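Local atomic coordinates of similar to yteR (Bacilus subtilis) (Clostridium acetobutylicum, PDB entry 4WU0), a protein that probably hydrolyses unsaturated rhamnogalacturonan fragments of pectin, as a glycoside hydrolase of family 105. Residues G192-R200 / R328-I336; K292-I303 / F351-L361. All blocks are in the same frame, centred on the assembly; numbering follows the deposited sequence.

How the interactions relate
Interaction 1 and interaction 2 are both partly buried, share no helix and have centres about 26 Å apart, with nearest atoms about 10 Å apart. Their segments alternate along the chain. Interaction 1 lays the loop before helix 199-215 on the turn and first residues of helix 332-337, and its polar links are made through waters. Interaction 2 packs two long helices, 288-302 and 345-360, whose aromatic and aliphatic side chains interlock around one buried hydroxyl pair. A loop against a helix start thus meets with an oblique aromatic pair and bridging waters, whereas helix against helix meets with a true ring stack, CH-pi contacts and a direct hydrogen bond.

Interaction 1 of 2, residues G192-R200 / R328-I336; sequences GLSPHFWGR and RDGSFAYYI
W198 and Y335 pack as an oblique aromatic pair: Y335 CE1 lies over one face of the indole, 3.6 Å from W198 CG, while R200 CB lies on the opposite face. The plane of the five-membered ring of W198 is inclined by 33° to that of Y335, and the side chains cross at about a right angle. The H196 imidazole is met at its edge, in plane, by G330 O and by a water. These residues join a loop to the turn and first residues of helix 332-337 in what is, by family, probably an alpha/alpha-barrel hydrolase; W198 and S331 are the N-caps of helices 199-215 and 332-337. A W198 chi1 of -178° turns the indole away from its own backbone N and over to helix 332-337, where Y335 meets its pyrrole part. H196 CD2 comes within 3.2 Å of G330 O, a buried carbonyl oxygen with no hydrogen-bonding partner in the model; P195 CG presses on the same oxygen at 3.4 Å. G330 takes a positive phi of 71°, turning the chain from D329 into the cap. D329 OD1 accepts from S331 N, an Asx turn, and from S331 OG as well; S331 OG in turn accepts from Y334 N at 3.1 Å. Direct hydrogen bonds between the segments are absent, and water supplies the polar links. One water is shared by S194 OG, H196 N and Y335 OH, and that phenol also bonds to H176. A second sits 2.9 Å from H196 NE2 and accepts from F332 N at 3.1 Å.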
loop_
_atom_site.group_PDB
_atom_site.type_symbol
_atom_site.label_atom_id
_atom_site.label_comp_id
_atom_site.label_asym_id
_atom_site.label_seq_id
_atom_site.Cartn_x
_atom_site.Cartn_y
_atom_site.Cartn_z
ATOM N N GLY A 192 -2.868 -22.056 -8.262
ATOM C CA GLY A 192 -3.622 -20.857 -8.601
ATOM C C GLY A 192 -2.801 -19.583 -8.547
ATOM O O GLY A 192 -3.327 -18.500 -8.767
ATOM N N LEU A 193 -1.517 -19.702 -8.253
ATOM C CA LEU A 193 -0.699 -18.517 -8.011
ATOM C C LEU A 193 -0.059 -17.946 -9.268
ATOM O O LEU A 193 0.213 -18.657 -10.233
ATOM C CB LEU A 193 0.384 -18.820 -6.987
ATOM C CG LEU A 193 -0.234 -19.173 -5.631
ATOM C CD1 LEU A 193 0.757 -19.893 -4.742
ATOM C CD2 LEU A 193 -0.796 -17.909 -4.958
ATOM N N SER A 194 0.189 -16.640 -9.220
ATOM C CA SER A 194 0.907 -15.967 -10.295
ATOM C C SER A 194 2.392 -16.356 -10.221
ATOM O O SER A 194 2.823 -16.960 -9.249
ATOM C CB SER A 194 0.707 -14.455 -10.196
ATOM O OG SER A 194 1.226 -13.943 -8.979
ATOM N N PRO A 195 3.187 -16.026 -11.261
ATOM C CA PRO A 195 4.530 -16.613 -11.323
ATOM C C PRO A 195 5.609 -16.002 -10.425
ATOM O O PRO A 195 6.606 -16.693 -10.141
ATOM C CB PRO A 195 4.927 -16.404 -12.798
ATOM C CG PRO A 195 3.632 -16.290 -13.508
ATOM C CD PRO A 195 2.761 -15.532 -12.585
ATOM N N HIS A 196 5.445 -14.744 -10.032
ATOM C CA HIS A 196 6.531 -14.004 -9.401
ATOM C C HIS A 196 6.187 -13.216 -8.160
ATOM O O HIS A 196 5.038 -12.827 -7.916
ATOM C CB HIS A 196 7.176 -13.044 -10.416
ATOM C CG HIS A 196 7.997 -13.748 -11.441
ATOM N ND1 HIS A 196 9.183 -14.371 -11.128
ATOM C CD2 HIS A 196 7.780 -13.988 -12.761
ATOM C CE1 HIS A 196 9.678 -14.943 -12.211
ATOM N NE2 HIS A 196 8.841 -14.726 -13.214
ATOM N N PHE A 197 7.246 -12.963 -7.401
ATOM C CA PHE A 197 7.200 -12.077 -6.245
ATOM C C PHE A 197 7.517 -10.663 -6.714
ATOM O O PHE A 197 8.656 -10.334 -7.041
ATOM C CB PHE A 197 8.205 -12.518 -5.180
ATOM C CG PHE A 197 8.123 -13.975 -4.832
ATOM C CD1 PHE A 197 6.962 -14.516 -4.284
ATOM C CD2 PHE A 197 9.217 -14.794 -5.030
ATOM C CE1 PHE A 197 6.921 -15.863 -3.970
ATOM C CE2 PHE A 197 9.188 -16.136 -4.733
ATOM C CZ PHE A 197 8.035 -16.676 -4.200
ATOM N N TRP A 198 6.480 -9.844 -6.763
ATOM C CA TRP A 198 6.589 -8.451 -7.186
ATOM C C TRP A 198 6.818 -7.573 -5.974
ATOM O O TRP A 198 6.107 -7.682 -4.976
ATOM C CB TRP A 198 5.306 -8.038 -7.907
ATOM C CG TRP A 198 5.315 -6.642 -8.432
ATOM C CD1 TRP A 198 6.366 -5.970 -8.968
ATOM C CD2 TRP A 198 4.206 -5.732 -8.448
ATOM N NE1 TRP A 198 5.973 -4.699 -9.332
ATOM C CE2 TRP A 198 4.652 -4.536 -9.019
ATOM C CE3 TRP A 198 2.877 -5.823 -8.029
ATOM C CZ2 TRP A 198 3.815 -3.430 -9.185
ATOM C CZ3 TRP A 198 2.059 -4.736 -8.197
ATOM C CH2 TRP A 198 2.530 -3.554 -8.775
ATOM N N GLY A 199 7.828 -6.716 -6.057
ATOM C CA GLY A 199 8.203 -5.856 -4.952
ATOM C C GLY A 199 7.057 -5.060 -4.360
ATOM O O GLY A 199 6.819 -5.080 -3.145
ATOM N N ARG A 200 6.343 -4.328 -5.206
ATOM C CA ARG A 200 5.288 -3.474 -4.676
ATOM C C ARG A 200 4.152 -4.291 -4.039
ATOM O O ARG A 200 3.579 -3.862 -3.043
ATOM C CB ARG A 200 4.746 -2.513 -5.738
ATOM C CG ARG A 200 3.548 -1.725 -5.216
ATOM C CD ARG A 200 3.289 -0.379 -5.876
ATOM N NE ARG A 200 2.785 -0.462 -7.246
ATOM C CZ ARG A 200 3.393 0.039 -8.316
ATOM N NH1 ARG A 200 2.803 -0.051 -9.493
ATOM N NH2 ARG A 200 4.552 0.675 -8.223
ATOM N N ARG A 328 -2.250 -9.838 -19.229
ATOM C CA ARG A 328 -0.961 -9.747 -18.565
ATOM C C ARG A 328 -0.634 -11.066 -17.877
ATOM O O ARG A 328 -1.433 -11.555 -17.084
ATOM C CB ARG A 328 -0.984 -8.598 -17.565
ATOM C CG ARG A 328 -1.272 -7.251 -18.218
ATOM C CD ARG A 328 -1.580 -6.165 -17.212
ATOM N NE ARG A 328 -2.830 -6.430 -16.505
ATOM C CZ ARG A 328 -3.388 -5.594 -15.628
ATOM N NH1 ARG A 328 -2.802 -4.421 -15.367
ATOM N NH2 ARG A 328 -4.528 -5.922 -15.016
ATOM N N ASP A 329 0.517 -11.649 -18.203
ATOM C CA ASP A 329 0.763 -13.053 -17.854
ATOM C C ASP A 329 1.621 -13.249 -16.608
ATOM O O ASP A 329 1.826 -14.376 -16.176
ATOM C CB ASP A 329 1.301 -13.865 -19.050
ATOM C CG ASP A 329 2.727 -13.517 -19.446
ATOM O OD1 ASP A 329 3.409 -12.717 -18.767
ATOM O OD2 ASP A 329 3.170 -14.079 -20.476
ATOM N N GLY A 330 2.103 -12.161 -16.025
ATOM C CA GLY A 330 2.847 -12.254 -14.782
ATOM C C GLY A 330 4.224 -12.866 -14.922
ATOM O O GLY A 330 4.892 -13.154 -13.918
ATOM N N SER A 331 4.686 -13.016 -16.160
ATOM C CA SER A 331 6.042 -13.488 -16.409
ATOM C C SER A 331 7.075 -12.430 -16.048
ATOM O O SER A 331 6.759 -11.255 -15.867
ATOM C CB SER A 331 6.227 -13.848 -17.879
ATOM O OG SER A 331 6.106 -12.685 -18.694
ATOM N N PHE A 332 8.328 -12.857 -15.962
ATOM C CA PHE A 332 9.416 -11.923 -15.724
ATOM C C PHE A 332 9.425 -10.836 -16.802
ATOM O O PHE A 332 9.506 -9.632 -16.504
ATOM C CB PHE A 332 10.751 -12.679 -15.668
ATOM C CG PHE A 332 11.955 -11.797 -15.441
ATOM C CD1 PHE A 332 12.326 -11.411 -14.165
ATOM C CD2 PHE A 332 12.709 -11.344 -16.518
ATOM C CE1 PHE A 332 13.410 -10.586 -13.960
ATOM C CE2 PHE A 332 13.816 -10.537 -16.319
ATOM C CZ PHE A 332 14.161 -10.155 -15.029
ATOM N N ALA A 333 9.326 -11.244 -18.062
ATOM C CA ALA A 333 9.297 -10.274 -19.157
ATOM C C ALA A 333 8.159 -9.281 -18.980
ATOM O O ALA A 333 8.342 -8.081 -19.192
ATOM C CB ALA A 333 9.229 -10.980 -20.507
ATOM N N TYR A 334 6.993 -9.764 -18.550
ATOM C CA TYR A 334 5.869 -8.885 -18.287
ATOM C C TYR A 334 6.224 -7.833 -17.216
ATOM O O TYR A 334 5.955 -6.648 -17.406
ATOM C CB TYR A 334 4.569 -9.648 -17.888
ATOM C CG TYR A 334 3.635 -8.651 -17.286
ATOM C CD1 TYR A 334 3.025 -7.680 -18.090
ATOM C CD2 TYR A 334 3.480 -8.566 -15.907
ATOM C CE1 TYR A 334 2.278 -6.671 -17.539
ATOM C CE2 TYR A 334 2.719 -7.549 -15.342
ATOM C CZ TYR A 334 2.142 -6.607 -16.153
ATOM O OH TYR A 334 1.412 -5.600 -15.575
ATOM N N TYR A 335 6.795 -8.248 -16.087
ATOM C CA TYR A 335 7.051 -7.283 -15.012
ATOM C C TYR A 335 8.096 -6.253 -15.427
ATOM O O TYR A 335 8.041 -5.116 -14.992
ATOM C CB TYR A 335 7.450 -7.967 -13.705
ATOM C CG TYR A 335 6.268 -8.537 -12.962
ATOM C CD1 TYR A 335 5.409 -7.711 -12.242
ATOM C CD2 TYR A 335 5.979 -9.902 -13.000
ATOM C CE1 TYR A 335 4.323 -8.220 -11.569
ATOM C CE2 TYR A 335 4.898 -10.411 -12.333
ATOM C CZ TYR A 335 4.060 -9.576 -11.624
ATOM O OH TYR A 335 2.956 -10.076 -10.947
ATOM N N ILE A 336 9.043 -6.651 -16.263
ATOM C CA ILE A 336 10.067 -5.721 -16.737
ATOM C C ILE A 336 9.506 -4.802 -17.831
ATOM O O ILE A 336 10.051 -3.719 -18.089
ATOM C CB ILE A 336 11.287 -6.531 -17.236
ATOM C CG1 ILE A 336 11.830 -7.402 -16.098
ATOM C CG2 ILE A 336 12.377 -5.638 -17.802
ATOM C CD1 ILE A 336 11.996 -6.702 -14.775
HETATM O O HOH W 1 3.383 -12.640 -10.002
HETATM O O HOH W 2 8.763 -15.877 -15.831
#

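Interaction 2 of 2, residues K292-I303 / F351-L361; sequences KEAYKGLINEFI and FLLASYEYETL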
loop_
_atom_site.group_PDB
_atom_site.type_symbol
_atom_site.label_atom_id
_atom_site.label_comp_id
_atom_site.label_asym_id
_atom_site.label_seq_id
_atom_site.Cartn_x
_atom_site.Cartn_y
_atom_site.Cartn_z
ATOM N N LYS A 292 17.292 1.697 9.342
ATOM C CA LYS A 292 17.906 2.992 9.073
ATOM C C LYS A 292 18.764 2.950 7.808
ATOM O O LYS A 292 18.718 3.856 6.985
ATOM C CB LYS A 292 18.739 3.433 10.268
ATOM C CG LYS A 292 17.866 3.906 11.409
ATOM C CD LYS A 292 18.575 3.913 12.749
ATOM C CE LYS A 292 19.823 4.712 12.750
ATOM N NZ LYS A 292 20.409 4.710 14.143
ATOM N N GLU A 293 19.560 1.899 7.685
ATOM C CA GLU A 293 20.435 1.729 6.529
ATOM C C GLU A 293 19.632 1.590 5.237
ATOM O O GLU A 293 19.986 2.160 4.197
ATOM C CB GLU A 293 21.319 0.505 6.763
ATOM C CG GLU A 293 22.243 0.165 5.668
ATOM C CD GLU A 293 23.043 -1.098 5.981
ATOM O OE1 GLU A 293 22.416 -2.162 6.248
ATOM O OE2 GLU A 293 24.291 -1.020 5.962
ATOM N N ALA A 294 18.527 0.863 5.309
ATOM C CA ALA A 294 17.670 0.677 4.145
ATOM C C ALA A 294 17.020 1.999 3.743
ATOM O O ALA A 294 16.919 2.309 2.551
ATOM C CB ALA A 294 16.597 -0.402 4.408
ATOM N N TYR A 295 16.580 2.773 4.733
ATOM C CA TYR A 295 16.050 4.095 4.466
ATOM C C TYR A 295 17.066 4.959 3.741
ATOM O O TYR A 295 16.741 5.608 2.748
ATOM C CB TYR A 295 15.603 4.812 5.742
ATOM C CG TYR A 295 15.064 6.170 5.400
ATOM C CD1 TYR A 295 13.802 6.315 4.847
ATOM C CD2 TYR A 295 15.831 7.312 5.573
ATOM C CE1 TYR A 295 13.328 7.559 4.486
ATOM C CE2 TYR A 295 15.357 8.556 5.213
ATOM C CZ TYR A 295 14.104 8.674 4.669
ATOM O OH TYR A 295 13.636 9.929 4.330
ATOM N N LYS A 296 18.294 5.009 4.236
ATOM C CA LYS A 296 19.313 5.795 3.566
ATOM C C LYS A 296 19.565 5.273 2.139
ATOM O O LYS A 296 19.864 6.041 1.223
ATOM C CB LYS A 296 20.591 5.814 4.403
ATOM C CG LYS A 296 20.468 6.805 5.560
ATOM C CD LYS A 296 21.748 7.008 6.312
ATOM C CE LYS A 296 22.120 5.733 7.008
ATOM N NZ LYS A 296 23.294 5.879 7.922
ATOM N N GLY A 297 19.383 3.971 1.947
ATOM C CA GLY A 297 19.456 3.384 0.625
ATOM C C GLY A 297 18.402 3.914 -0.324
ATOM O O GLY A 297 18.644 4.080 -1.513
ATOM N N LEU A 298 17.203 4.180 0.177
ATOM C CA LEU A 298 16.185 4.802 -0.671
ATOM C C LEU A 298 16.676 6.151 -1.223
ATOM O O LEU A 298 16.479 6.488 -2.395
ATOM C CB LEU A 298 14.911 5.045 0.127
ATOM C CG LEU A 298 14.223 3.876 0.799
ATOM C CD1 LEU A 298 13.039 4.401 1.589
ATOM C CD2 LEU A 298 13.755 2.899 -0.246
ATOM N N ILE A 299 17.261 6.959 -0.362
ATOM C CA ILE A 299 17.753 8.273 -0.760
ATOM C C ILE A 299 18.865 8.116 -1.784
ATOM O O ILE A 299 18.886 8.799 -2.826
ATOM C CB ILE A 299 18.320 9.052 0.441
ATOM C CG1 ILE A 299 17.282 9.175 1.565
ATOM C CG2 ILE A 299 18.832 10.422 0.024
ATOM C CD1 ILE A 299 16.022 9.867 1.187
ATOM N N ASN A 300 19.822 7.241 -1.471
ATOM C CA ASN A 300 20.961 7.038 -2.358
ATOM C C ASN A 300 20.533 6.566 -3.759
ATOM O O ASN A 300 21.034 7.051 -4.769
ATOM C CB ASN A 300 21.937 6.017 -1.765
ATOM C CG ASN A 300 22.631 6.521 -0.520
ATOM O OD1 ASN A 300 22.753 7.728 -0.304
ATOM N ND2 ASN A 300 23.114 5.590 0.302
ATOM N N GLU A 301 19.621 5.608 -3.824
ATOM C CA GLU A 301 19.274 5.001 -5.107
ATOM C C GLU A 301 18.238 5.783 -5.896
ATOM O O GLU A 301 18.225 5.732 -7.135
ATOM C CB GLU A 301 18.730 3.598 -4.905
ATOM C CG GLU A 301 19.707 2.630 -4.284
ATOM C CD GLU A 301 21.001 2.479 -5.062
ATOM O OE1 GLU A 301 20.942 2.418 -6.299
ATOM O OE2 GLU A 301 22.071 2.407 -4.431
ATOM N N PHE A 302 17.336 6.463 -5.196
ATOM C CA PHE A 302 16.102 6.930 -5.844
ATOM C C PHE A 302 15.854 8.446 -5.823
ATOM O O PHE A 302 15.001 8.933 -6.563
ATOM C CB PHE A 302 14.905 6.219 -5.248
ATOM C CG PHE A 302 14.988 4.716 -5.296
ATOM C CD1 PHE A 302 15.258 4.044 -6.474
ATOM C CD2 PHE A 302 14.775 3.977 -4.148
ATOM C CE1 PHE A 302 15.308 2.676 -6.494
ATOM C CE2 PHE A 302 14.837 2.601 -4.173
ATOM C CZ PHE A 302 15.081 1.950 -5.344
ATOM N N ILE A 303 16.550 9.185 -4.966
ATOM C CA ILE A 303 16.334 10.625 -4.858
ATOM C C ILE A 303 17.403 11.421 -5.607
ATOM O O ILE A 303 18.591 11.184 -5.446
ATOM C CB ILE A 303 16.318 11.067 -3.356
ATOM C CG1 ILE A 303 15.148 10.434 -2.615
ATOM C CG2 ILE A 303 16.280 12.575 -3.221
ATOM C CD1 ILE A 303 13.793 10.956 -3.000
ATOM N N PHE A 351 7.249 6.783 0.154
ATOM C CA PHE A 351 8.480 7.490 0.519
ATOM C C PHE A 351 8.229 8.533 1.619
ATOM O O PHE A 351 8.998 8.648 2.576
ATOM C CB PHE A 351 9.165 8.135 -0.687
ATOM C CG PHE A 351 10.428 8.846 -0.305
ATOM C CD1 PHE A 351 11.584 8.134 -0.102
ATOM C CD2 PHE A 351 10.434 10.208 -0.055
ATOM C CE1 PHE A 351 12.758 8.781 0.320
ATOM C CE2 PHE A 351 11.598 10.847 0.340
ATOM C CZ PHE A 351 12.762 10.112 0.531
ATOM N N LEU A 352 7.150 9.295 1.518
ATOM C CA LEU A 352 6.787 10.222 2.578
ATOM C C LEU A 352 6.581 9.510 3.902
ATOM O O LEU A 352 7.026 9.984 4.950
ATOM C CB LEU A 352 5.476 10.918 2.222
ATOM C CG LEU A 352 5.518 11.972 1.124
ATOM C CD1 LEU A 352 4.103 12.263 0.624
ATOM C CD2 LEU A 352 6.161 13.233 1.691
ATOM N N LEU A 353 5.861 8.383 3.857
ATOM C CA LEU A 353 5.560 7.626 5.068
ATOM C C LEU A 353 6.810 7.024 5.702
ATOM O O LEU A 353 6.976 7.068 6.926
ATOM C CB LEU A 353 4.516 6.527 4.777
ATOM C CG LEU A 353 3.148 7.074 4.372
ATOM C CD1 LEU A 353 2.251 5.961 3.807
ATOM C CD2 LEU A 353 2.453 7.722 5.570
ATOM N N ALA A 354 7.685 6.451 4.876
ATOM C CA ALA A 354 8.957 5.940 5.379
ATOM C C ALA A 354 9.770 7.057 6.000
ATOM O O ALA A 354 10.407 6.864 7.033
ATOM C CB ALA A 354 9.740 5.278 4.238
ATOM N N SER A 355 9.786 8.218 5.353
ATOM C CA SER A 355 10.550 9.353 5.865
ATOM C C SER A 355 10.032 9.783 7.231
ATOM O O SER A 355 10.807 10.046 8.142
ATOM C CB SER A 355 10.449 10.534 4.905
ATOM O OG SER A 355 10.999 10.205 3.645
ATOM N N TYR A 356 8.712 9.850 7.374
ATOM C CA TYR A 356 8.127 10.221 8.649
ATOM C C TYR A 356 8.570 9.231 9.730
ATOM O O TYR A 356 8.955 9.640 10.824
ATOM C CB TYR A 356 6.603 10.276 8.541
ATOM C CG TYR A 356 5.903 10.473 9.863
ATOM C CD1 TYR A 356 5.793 11.729 10.427
ATOM C CD2 TYR A 356 5.375 9.391 10.553
ATOM C CE1 TYR A 356 5.166 11.914 11.654
ATOM C CE2 TYR A 356 4.750 9.566 11.790
ATOM C CZ TYR A 356 4.648 10.831 12.321
ATOM O OH TYR A 356 4.024 11.017 13.536
ATOM N N GLU A 357 8.527 7.939 9.425
ATOM C CA GLU A 357 8.893 6.933 10.437
ATOM C C GLU A 357 10.379 7.013 10.782
ATOM O O GLU A 357 10.761 6.844 11.928
ATOM C CB GLU A 357 8.572 5.520 9.965
ATOM C CG GLU A 357 7.083 5.191 9.911
ATOM C CD GLU A 357 6.436 5.009 11.283
ATOM O OE1 GLU A 357 7.138 4.734 12.286
ATOM O OE2 GLU A 357 5.189 5.144 11.356
ATOM N N TYR A 358 11.211 7.224 9.770
ATOM C CA TYR A 358 12.648 7.351 9.988
ATOM C C TYR A 358 12.953 8.531 10.895
ATOM O O TYR A 358 13.718 8.421 11.852
ATOM C CB TYR A 358 13.362 7.549 8.655
ATOM C CG TYR A 358 14.849 7.749 8.795
ATOM C CD1 TYR A 358 15.693 6.670 8.897
ATOM C CD2 TYR A 358 15.398 9.022 8.802
ATOM C CE1 TYR A 358 17.059 6.844 9.008
ATOM C CE2 TYR A 358 16.757 9.207 8.922
ATOM C CZ TYR A 358 17.579 8.115 9.014
ATOM O OH TYR A 358 18.955 8.272 9.144
ATOM N N GLU A 359 12.338 9.662 10.588
ATOM C CA GLU A 359 12.549 10.868 11.364
ATOM C C GLU A 359 12.097 10.656 12.798
ATOM O O GLU A 359 12.735 11.116 13.735
ATOM C CB GLU A 359 11.797 12.027 10.719
ATOM C CG GLU A 359 12.390 12.429 9.368
ATOM C CD GLU A 359 11.395 13.097 8.445
ATOM O OE1 GLU A 359 10.300 13.506 8.900
ATOM O OE2 GLU A 359 11.692 13.181 7.233
ATOM N N THR A 360 11.002 9.930 12.966
ATOM C CA THR A 360 10.447 9.706 14.295
ATOM C C THR A 360 11.415 8.850 15.106
ATOM O O THR A 360 11.607 9.081 16.299
ATOM C CB THR A 360 9.074 9.028 14.213
ATOM O OG1 THR A 360 8.170 9.873 13.495
ATOM C CG2 THR A 360 8.514 8.751 15.598
ATOM N N LEU A 361 12.031 7.866 14.450
ATOM C CA LEU A 361 13.044 7.030 15.101
ATOM C C LEU A 361 14.275 7.849 15.492
ATOM O O LEU A 361 14.749 7.722 16.628
ATOM C CB LEU A 361 13.462 5.886 14.167
ATOM C CG LEU A 361 14.619 5.008 14.664
ATOM C CD1 LEU A 361 14.262 4.281 15.977
ATOM C CD2 LEU A 361 15.019 4.019 13.580
ATOM O OXT LEU A 361 14.835 8.637 14.711
HETATM O O HOH W 3 13.956 11.942 6.386
HETATM O O HOH W 4 20.945 6.484 9.905
#
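Y295 and Y358 form an offset stack, the main aromatic contact between helices 288-302 and 345-360, consistent with the helical scaffold of the alpha/alpha-barrel family. Their short segments run closer to antiparallel than parallel, at 136°, with axes 10.8 Å apart. The stacked rings lie 4.2 Å apart between the centroids of Y295 and Y358, with planes 19° apart, and Y358 CB adds a CH-pi contact over the same Y295 ring. Y295 is also a knob in a hole formed by F351, A354, S355 and Y358; chi1 near 180° extends its ring away from its own backbone N, into that hole.

Aliphatic contacts continue the interface at both ends. I303, the first residue beyond helix 288-302, places CD1 over one face of the F351 ring as a second CH-pi contact, 4.1 Å from its centroid, while I299 CD1 meets the ring edge in plane, 3.3 Å from F351 CZ. At the far end K292 CG lies 3.6 Å from L361 CD2, and the amine of K292 turns to a salt bridge with E289. Helix 4-14 adds Y4 and M8 against the same cluster.

Polar contacts are few. Y295 OH and S355 OG are hydrogen-bonded at 2.7 Å, the serine oxygen meeting the tyrosine ring at its edge. S355 OG donates to F351 O, 2.8 Å away, and S355 N reaches that carbonyl from its opposite face. A water links Y295 OH to E359 OE2; another is bonded to Y358 OH and, weakly, accepts from K296 NZ. Y295 OH and S355 OG are thus tied to each other and the serine to F351 O, which probably fixes the Y295 ring in its hole, while hydrophobic and aromatic packing makes up most of the interface.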